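Local coordinates for uridylate kinase (Bacillus anthracis, PDB 2JJX), which catalyses the phosphorylation of UMP to UDP with ATP as phosphate donor, a step of pyrimidine biosynthesis, and has an allosteric nucleotide-binding site, at residues A[41-45]-A[97-102]; A[154-158]-A[212-218]; A[172-176]-A[239-243]. One frame throughout, in Å; residues are numbered along the deposited sequence.

In the fold
From the N terminus, contact 1 is the first to close. It joins helix 34-48 to the end of helix 76-101, so the chain loops out over 51 residues and returns. Contact 2 follows later and ties helix 150-160 to helix 207-216. Before that loop is closed, the chain passes through 172-176, the first half of contact 3, whose partner 239-243 comes after contact 2 is complete. Contacts 2 and 3 therefore cross, while contact 1 stands in series with both. Contacts 1 and 2 lie on opposite sides of the chain's centre, as helix pairs flanking the central sheet. Contact 3 secures a loop to the start of strand 242-245.

Contact 1: residues A[41-45]-A[97-102]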
loop_
_atom_site.group_PDB
_atom_site.type_symbol
_atom_site.label_atom_id
_atom_site.label_comp_id
_atom_site.label_asym_id
_atom_site.label_seq_id
_atom_site.Cartn_x
_atom_site.Cartn_y
_atom_site.Cartn_z
ATOM N N ALA A 41 -17.184 29.187 1.445
ATOM C CA ALA A 41 -16.672 29.169 0.079
ATOM C C ALA A 41 -16.331 30.588 -0.361
ATOM O O ALA A 41 -15.285 30.835 -0.951
ATOM C CB ALA A 41 -17.685 28.532 -0.855
ATOM N N ASN A 42 -17.233 31.519 -0.073
ATOM C CA ASN A 42 -17.090 32.896 -0.519
ATOM C C ASN A 42 -15.898 33.590 0.123
ATOM O O ASN A 42 -15.139 34.297 -0.540
ATOM C CB ASN A 42 -18.365 33.662 -0.196
ATOM C CG ASN A 42 -19.505 33.276 -1.097
ATOM O OD1 ASN A 42 -19.307 32.674 -2.156
ATOM N ND2 ASN A 42 -20.715 33.622 -0.686
ATOM N N GLU A 43 -15.758 33.399 1.429
ATOM C CA GLU A 43 -14.627 33.958 2.166
ATOM C C GLU A 43 -13.317 33.398 1.632
ATOM O O GLU A 43 -12.298 34.089 1.641
ATOM C CB GLU A 43 -14.719 33.593 3.652
ATOM C CG GLU A 43 -15.906 34.211 4.362
ATOM C CD GLU A 43 -16.021 35.702 4.116
ATOM O OE1 GLU A 43 -15.160 36.447 4.639
ATOM O OE2 GLU A 43 -16.994 36.120 3.445
ATOM N N ILE A 44 -13.325 32.128 1.234
ATOM C CA ILE A 44 -12.101 31.490 0.744
ATOM C C ILE A 44 -11.745 32.005 -0.634
ATOM O O ILE A 44 -10.570 32.206 -0.940
ATOM C CB ILE A 44 -12.183 29.940 0.761
ATOM C CG1 ILE A 44 -12.322 29.420 2.183
ATOM C CG2 ILE A 44 -10.970 29.298 0.113
ATOM C CD1 ILE A 44 -12.606 27.944 2.208
ATOM N N LEU A 45 -12.771 32.218 -1.451
ATOM C CA LEU A 45 -12.567 32.652 -2.819
ATOM C C LEU A 45 -12.116 34.096 -2.871
ATOM O O LEU A 45 -11.165 34.431 -3.579
ATOM C CB LEU A 45 -13.826 32.428 -3.643
ATOM C CG LEU A 45 -14.046 30.915 -3.727
ATOM C CD1 LEU A 45 -15.382 30.463 -4.363
ATOM C CD2 LEU A 45 -12.819 30.318 -4.414
ATOM N N VAL A 97 -18.319 22.022 -2.841
ATOM C CA VAL A 97 -18.793 23.390 -2.743
ATOM C C VAL A 97 -17.877 24.340 -3.511
ATOM O O VAL A 97 -18.320 25.163 -4.305
ATOM C CB VAL A 97 -18.825 23.799 -1.262
ATOM C CG1 VAL A 97 -19.526 25.123 -1.090
ATOM C CG2 VAL A 97 -19.489 22.716 -0.426
ATOM N N LEU A 98 -16.586 24.254 -3.231
ATOM C CA LEU A 98 -15.626 25.144 -3.867
ATOM C C LEU A 98 -15.627 24.995 -5.376
ATOM O O LEU A 98 -15.570 25.991 -6.080
ATOM C CB LEU A 98 -14.213 24.931 -3.308
ATOM C CG LEU A 98 -13.622 25.963 -2.339
ATOM C CD1 LEU A 98 -14.674 26.770 -1.636
ATOM C CD2 LEU A 98 -12.764 25.269 -1.300
ATOM N N THR A 99 -15.693 23.764 -5.869
ATOM C CA THR A 99 -15.703 23.487 -7.306
ATOM C C THR A 99 -16.883 24.151 -8.008
ATOM O O THR A 99 -16.756 24.685 -9.112
ATOM C CB THR A 99 -15.721 21.986 -7.554
ATOM O OG1 THR A 99 -14.520 21.415 -7.037
ATOM C CG2 THR A 99 -15.787 21.696 -9.047
ATOM N N SER A 100 -18.042 24.084 -7.365
ATOM C CA SER A 100 -19.254 24.654 -7.909
ATOM C C SER A 100 -19.122 26.161 -8.169
ATOM O O SER A 100 -19.739 26.681 -9.101
ATOM C CB SER A 100 -20.430 24.386 -6.976
ATOM O OG SER A 100 -20.481 25.384 -5.977
ATOM N N LYS A 101 -18.304 26.850 -7.374
ATOM C CA LYS A 101 -18.165 28.301 -7.478
ATOM C C LYS A 101 -16.903 28.826 -8.127
ATOM O O LYS A 101 -16.807 30.011 -8.435
ATOM C CB LYS A 101 -18.331 28.939 -6.105
ATOM C CG LYS A 101 -19.740 28.879 -5.586
ATOM C CD LYS A 101 -19.729 28.467 -4.138
ATOM C CE LYS A 101 -19.943 29.671 -3.229
ATOM N NZ LYS A 101 -21.311 30.282 -3.353
ATOM N N THR A 102 -15.898 27.976 -8.255
ATOM C CA THR A 102 -14.635 28.410 -8.845
ATOM C C THR A 102 -14.330 27.614 -10.096
ATOM O O THR A 102 -14.957 26.594 -10.372
ATOM C CB THR A 102 -13.480 28.270 -7.834
ATOM O OG1 THR A 102 -13.763 29.074 -6.685
ATOM C CG2 THR A 102 -12.168 28.718 -8.441
#
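L45, L98 and K101 carry most of this helix-to-helix contact, and A41 fills the middle. L98 makes its close contact with one methyl group. Its CD1 lies 3.6 Å from CA of A41 and meets the CB methyl as well. Its CD2 lies more loosely beside I44, 4.4 Å from CD1 of that residue. V97 adds CG1 beside A41, 3.9 Å from its CB.

K101 approaches from the other side of A41. Its CG is anti to the carbonyl carbon (chi1 -70°), and the chain then bends at every later torsion. The bends carry CE over the CB of A41 and NZ to the side of N42. CE rests 3.5 Å from CB of A41, and NZ arrives 3.3 Å from OD1 of N42. The K101 side chain lies roughly perpendicular to that of N42.

L45 meets the near end of the same lysine. Its CD1 is 3.7 Å from CB of K101, and these two side chains are also set nearly perpendicular to each other.

The axes of the short segments pass 10.2 Å apart at a crossing angle of -62°. The small A41 sits where the backbones come closest. Helix 76-101 is also used on another side: V97 and S100 pack on W72 of a second subunit.

No clear hydrogen bond joins the two segments. The contact is apolar inside and mixed at its margin. Its inner part, A41, I44, V97 and L98, is purely apolar. At the margin, the methylene chain of K101 shields A41 and L45, while its NZ lies near the N42 amide oxygen. Cohesion therefore rests mainly on hydrophobic burial, with the charged end of the lysine kept at the rim.

Contact 2: residues A[154-158]-A[212-218]; sequences VQRAI and LARDYNL
V154 and L212 run antiparallel alongside one another and start a row of aliphatic contacts between two nearly parallel helices. CG2 of V154 lies 3.4 Å from CD1 of L212. The same L212 methyl also touches the backbone of Q155, at 3.8 Å from its CA. The other branch, CD2, meets the end of I158, 3.8 Å from its CD1. Next to these, L218 sets its CD1 3.7 Å from CB of A157.

The aromatic contact belongs to I158 and Y216, whose side chains stand roughly perpendicular to each other. I158 has CG1 anti to the carbonyl carbon (chi1 -58°), which carries CD1 out to the Y216 stem, 3.5 Å from its CB. CG2 approaches the ring obliquely, 3.6 Å from CD1 of Y216.

Polar groups stay outside. The amide of Q155 is bonded by NE2 to Q144 of a third subunit. R214 and D215 form a salt bridge on the far side of their helix. The turn at N217 has positive phi and is a Schellman motif; it brings L218 back toward helix 150-160.

The segment axes are 10.1 Å apart at 21°. Each helix leads into a strand, 150-160 into 164-169 and 207-216 into 220-224, and these strands are parallel neighbours in the sheet. The helices thus lie side by side in one outer layer of the amino acid kinase fold, where the third subunit packs F146 on I158 and Y216.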
loop_
_atom_site.group_PDB
_atom_site.type_symbol
_atom_site.label_atom_id
_atom_site.label_comp_id
_atom_site.label_asym_id
_atom_site.label_seq_id
_atom_site.Cartn_x
_atom_site.Cartn_y
_atom_site.Cartn_z
ATOM N N VAL A 154 -0.692 23.970 11.742
ATOM C CA VAL A 154 0.511 24.799 11.727
ATOM C C VAL A 154 1.672 24.046 11.111
ATOM O O VAL A 154 2.516 24.615 10.397
ATOM C CB VAL A 154 0.865 25.524 13.031
ATOM C CG1 VAL A 154 -0.086 25.208 14.157
ATOM C CG2 VAL A 154 2.282 25.257 13.414
ATOM N N GLN A 155 1.666 22.737 11.327
ATOM C CA GLN A 155 2.735 21.900 10.804
ATOM C C GLN A 155 2.680 21.919 9.290
ATOM O O GLN A 155 3.654 22.293 8.657
ATOM C CB GLN A 155 2.651 20.492 11.365
ATOM C CG GLN A 155 3.035 19.446 10.384
ATOM C CD GLN A 155 2.994 18.071 11.005
ATOM O OE1 GLN A 155 2.935 17.935 12.224
ATOM N NE2 GLN A 155 3.028 17.045 10.170
ATOM N N ARG A 156 1.500 21.683 8.717
ATOM C CA ARG A 156 1.277 21.811 7.268
ATOM C C ARG A 156 1.556 23.232 6.729
ATOM O O ARG A 156 2.041 23.387 5.600
ATOM C CB ARG A 156 -0.142 21.383 6.892
ATOM C CG ARG A 156 -0.515 19.982 7.292
ATOM C CD ARG A 156 -0.255 18.983 6.146
ATOM N NE ARG A 156 0.586 17.869 6.595
ATOM C CZ ARG A 156 0.208 16.598 6.589
ATOM N NH1 ARG A 156 -0.986 16.264 6.095
ATOM N NH2 ARG A 156 1.039 15.656 7.031
ATOM N N ALA A 157 1.255 24.263 7.518
ATOM C CA ALA A 157 1.556 25.638 7.088
ATOM C C ALA A 157 3.066 25.757 6.851
ATOM O O ALA A 157 3.500 26.106 5.760
ATOM C CB ALA A 157 1.071 26.694 8.146
ATOM N N ILE A 158 3.860 25.413 7.863
ATOM C CA ILE A 158 5.321 25.473 7.767
ATOM C C ILE A 158 5.823 24.615 6.602
ATOM O O ILE A 158 6.566 25.075 5.740
ATOM C CB ILE A 158 6.031 25.151 9.095
ATOM C CG1 ILE A 158 5.602 26.086 10.230
ATOM C CG2 ILE A 158 7.537 25.144 8.944
ATOM C CD1 ILE A 158 5.858 25.499 11.591
ATOM N N LEU A 212 5.388 25.576 18.021
ATOM C CA LEU A 212 5.864 25.218 16.696
ATOM C C LEU A 212 5.946 26.466 15.849
ATOM O O LEU A 212 6.967 26.755 15.220
ATOM C CB LEU A 212 4.853 24.280 16.040
ATOM C CG LEU A 212 5.471 23.180 15.186
ATOM C CD1 LEU A 212 4.538 22.851 14.049
ATOM C CD2 LEU A 212 6.851 23.604 14.697
ATOM N N ALA A 213 4.807 27.137 15.762
ATOM C CA ALA A 213 4.697 28.363 15.013
ATOM C C ALA A 213 5.732 29.365 15.516
ATOM O O ALA A 213 6.347 30.072 14.730
ATOM C CB ALA A 213 3.284 28.909 15.193
ATOM N N ARG A 214 5.960 29.393 16.827
ATOM C CA ARG A 214 6.922 30.327 17.413
ATOM C C ARG A 214 8.351 29.945 17.032
ATOM O O ARG A 214 9.161 30.795 16.678
ATOM C CB ARG A 214 6.767 30.382 18.937
ATOM C CG ARG A 214 7.879 31.089 19.705
ATOM C CD ARG A 214 8.867 30.079 20.285
ATOM N NE ARG A 214 8.745 29.910 21.732
ATOM C CZ ARG A 214 8.910 28.740 22.345
ATOM N NH1 ARG A 214 9.147 27.643 21.638
ATOM N NH2 ARG A 214 8.844 28.660 23.665
ATOM N N ASP A 215 8.625 28.650 16.996
ATOM C CA ASP A 215 9.941 28.155 16.606
ATOM C C ASP A 215 10.283 28.417 15.144
ATOM O O ASP A 215 11.448 28.637 14.810
ATOM C CB ASP A 215 10.101 26.671 16.968
ATOM C CG ASP A 215 10.210 26.456 18.466
ATOM O OD1 ASP A 215 10.062 27.423 19.241
ATOM O OD2 ASP A 215 10.453 25.315 18.886
ATOM N N TYR A 216 9.280 28.340 14.272
ATOM C CA TYR A 216 9.509 28.525 12.842
ATOM C C TYR A 216 9.092 29.901 12.365
ATOM O O TYR A 216 9.106 30.186 11.178
ATOM C CB TYR A 216 8.779 27.456 12.041
ATOM C CG TYR A 216 9.513 26.151 12.063
ATOM C CD1 TYR A 216 10.390 25.823 11.042
ATOM C CD2 TYR A 216 9.466 25.330 13.186
ATOM C CE1 TYR A 216 11.168 24.699 11.120
ATOM C CE2 TYR A 216 10.259 24.204 13.265
ATOM C CZ TYR A 216 11.117 23.916 12.243
ATOM O OH TYR A 216 11.848 22.758 12.296
ATOM N N ASN A 217 8.664 30.743 13.293
ATOM C CA ASN A 217 8.246 32.090 12.947
ATOM C C ASN A 217 6.921 32.288 12.203
ATOM O O ASN A 217 6.652 33.382 11.706
ATOM C CB ASN A 217 9.377 32.834 12.253
ATOM C CG ASN A 217 9.990 33.872 13.138
ATOM O OD1 ASN A 217 9.323 34.834 13.520
ATOM N ND2 ASN A 217 11.231 33.633 13.565
ATOM N N LEU A 218 6.094 31.249 12.116
ATOM C CA LEU A 218 4.796 31.388 11.462
ATOM C C LEU A 218 3.943 32.388 12.219
ATOM O O LEU A 218 3.749 32.306 13.426
ATOM C CB LEU A 218 4.042 30.051 11.404
ATOM C CG LEU A 218 3.115 29.689 10.224
ATOM C CD1 LEU A 218 1.744 29.246 10.673
ATOM C CD2 LEU A 218 3.027 30.706 9.114
#

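Contact 3: residues A[172-176]-A[239-243]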
loop_
_atom_site.group_PDB
_atom_site.type_symbol
_atom_site.label_atom_id
_atom_site.label_comp_id
_atom_site.label_asym_id
_atom_site.label_seq_id
_atom_site.Cartn_x
_atom_site.Cartn_y
_atom_site.Cartn_z
ATOM N N VAL A 172 -16.079 35.195 18.285
ATOM C CA VAL A 172 -15.063 36.002 18.953
ATOM C C VAL A 172 -14.051 36.651 18.003
ATOM O O VAL A 172 -13.338 35.967 17.282
ATOM C CB VAL A 172 -14.374 35.192 20.041
ATOM C CG1 VAL A 172 -14.170 33.750 19.599
ATOM C CG2 VAL A 172 -13.063 35.838 20.408
ATOM N N ASP A 173 -14.031 37.980 17.966
ATOM C CA ASP A 173 -13.209 38.731 17.014
ATOM C C ASP A 173 -11.692 38.741 17.235
ATOM O O ASP A 173 -10.981 39.460 16.533
ATOM C CB ASP A 173 -13.746 40.164 16.832
ATOM C CG ASP A 173 -13.357 40.793 15.469
ATOM O OD1 ASP A 173 -14.016 41.773 15.044
ATOM O OD2 ASP A 173 -12.414 40.302 14.805
ATOM N N GLY A 174 -11.190 37.976 18.203
ATOM C CA GLY A 174 -9.759 37.951 18.487
ATOM C C GLY A 174 -9.315 37.243 19.766
ATOM O O GLY A 174 -9.923 36.262 20.206
ATOM N N VAL A 175 -8.186 37.677 20.323
ATOM C CA VAL A 175 -7.685 37.095 21.572
ATOM C C VAL A 175 -7.708 38.134 22.683
ATOM O O VAL A 175 -7.157 39.234 22.558
ATOM C CB VAL A 175 -6.316 36.410 21.422
ATOM C CG1 VAL A 175 -5.633 36.295 22.770
ATOM C CG2 VAL A 175 -6.476 35.033 20.801
ATOM N N PHE A 176 -8.494 37.832 23.710
ATOM C CA PHE A 176 -8.692 38.765 24.811
ATOM C C PHE A 176 -7.887 38.402 26.037
ATOM O O PHE A 176 -7.387 37.281 26.188
ATOM C CB PHE A 176 -10.164 38.872 25.192
ATOM C CG PHE A 176 -11.030 39.384 24.087
ATOM C CD1 PHE A 176 -11.549 38.520 23.144
ATOM C CD2 PHE A 176 -11.318 40.733 23.986
ATOM C CE1 PHE A 176 -12.335 38.999 22.116
ATOM C CE2 PHE A 176 -12.096 41.216 22.956
ATOM C CZ PHE A 176 -12.608 40.354 22.016
ATOM N N HIS A 239 -5.461 45.719 10.042
ATOM C CA HIS A 239 -5.279 45.230 11.398
ATOM C C HIS A 239 -6.637 44.993 12.040
ATOM O O HIS A 239 -7.231 45.909 12.613
ATOM C CB HIS A 239 -4.442 46.210 12.219
ATOM C CG HIS A 239 -2.977 46.125 11.928
ATOM N ND1 HIS A 239 -2.241 44.986 12.162
ATOM C CD2 HIS A 239 -2.125 47.021 11.371
ATOM C CE1 HIS A 239 -0.993 45.180 11.766
ATOM N NE2 HIS A 239 -0.901 46.406 11.278
ATOM N N VAL A 240 -7.166 43.790 11.823
ATOM C CA VAL A 240 -8.442 43.369 12.394
ATOM C C VAL A 240 -8.193 42.037 13.070
ATOM O O VAL A 240 -7.248 41.353 12.715
ATOM C CB VAL A 240 -9.579 43.315 11.351
ATOM C CG1 VAL A 240 -9.064 42.863 9.999
ATOM C CG2 VAL A 240 -10.709 42.419 11.823
ATOM N N GLY A 241 -8.915 41.742 14.144
ATOM C CA GLY A 241 -8.660 40.519 14.890
ATOM C C GLY A 241 -7.338 40.615 15.635
ATOM O O GLY A 241 -6.808 41.703 15.831
ATOM N N THR A 242 -6.767 39.479 16.019
ATOM C CA THR A 242 -5.496 39.446 16.761
ATOM C C THR A 242 -4.355 38.860 15.910
ATOM O O THR A 242 -4.567 37.934 15.145
ATOM C CB THR A 242 -5.667 38.644 18.083
ATOM O OG1 THR A 242 -6.347 39.455 19.054
ATOM C CG2 THR A 242 -4.321 38.240 18.601
ATOM N N LEU A 243 -3.139 39.380 16.059
ATOM C CA LEU A 243 -1.965 38.881 15.323
ATOM C C LEU A 243 -0.948 38.326 16.278
ATOM O O LEU A 243 -0.298 39.095 16.966
ATOM C CB LEU A 243 -1.239 40.007 14.584
ATOM C CG LEU A 243 -0.337 39.651 13.388
ATOM C CD1 LEU A 243 0.844 40.594 13.177
ATOM C CD2 LEU A 243 0.151 38.231 13.478
#
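The hydroxyl of T242 is gripped by two backbone groups. Its OG1 accepts the N-H of V175 at 2.9 Å from that N, in a nearly straight bond of 165°. OG1 is also hydrogen-bonded to the carbonyl oxygen of Y189. The hydroxyl therefore bridges two pieces of chain and is satisfied as both donor and acceptor. OG1 stands anti to the carbonyl carbon (chi1 -77°), which turns it toward the loop. The methyl takes the other branch, and CG2 of T242 lies 3.9 Å from CB of V175.

One residue earlier the two backbones come close at glycines: CA of G174 is 4.6 Å from CA of G241. Lacking a side chain, G174 lets OG1 of T242 come close to its backbone. The carbonyl oxygen of D173 meets CA of G241 at 3.0 Å, a CH...O contact. G241 has positive phi, a conformation that favours glycine. The D173 carboxylate reaches toward the same turn, with OD2 4.0 Å from CG2 of V240.

Loop 172-176 follows strand 164-169, and V175 pairs through its backbone with Y189. T242 opens strand 242-245, which runs antiparallel to 220-224 and parallel to 191-193. Backbone bonds link T242 to V222, and L243 to R190 and L192. V240 meanwhile packs on helix 230-235. The contact thus pins the loop to the sheet near its 191-193 edge.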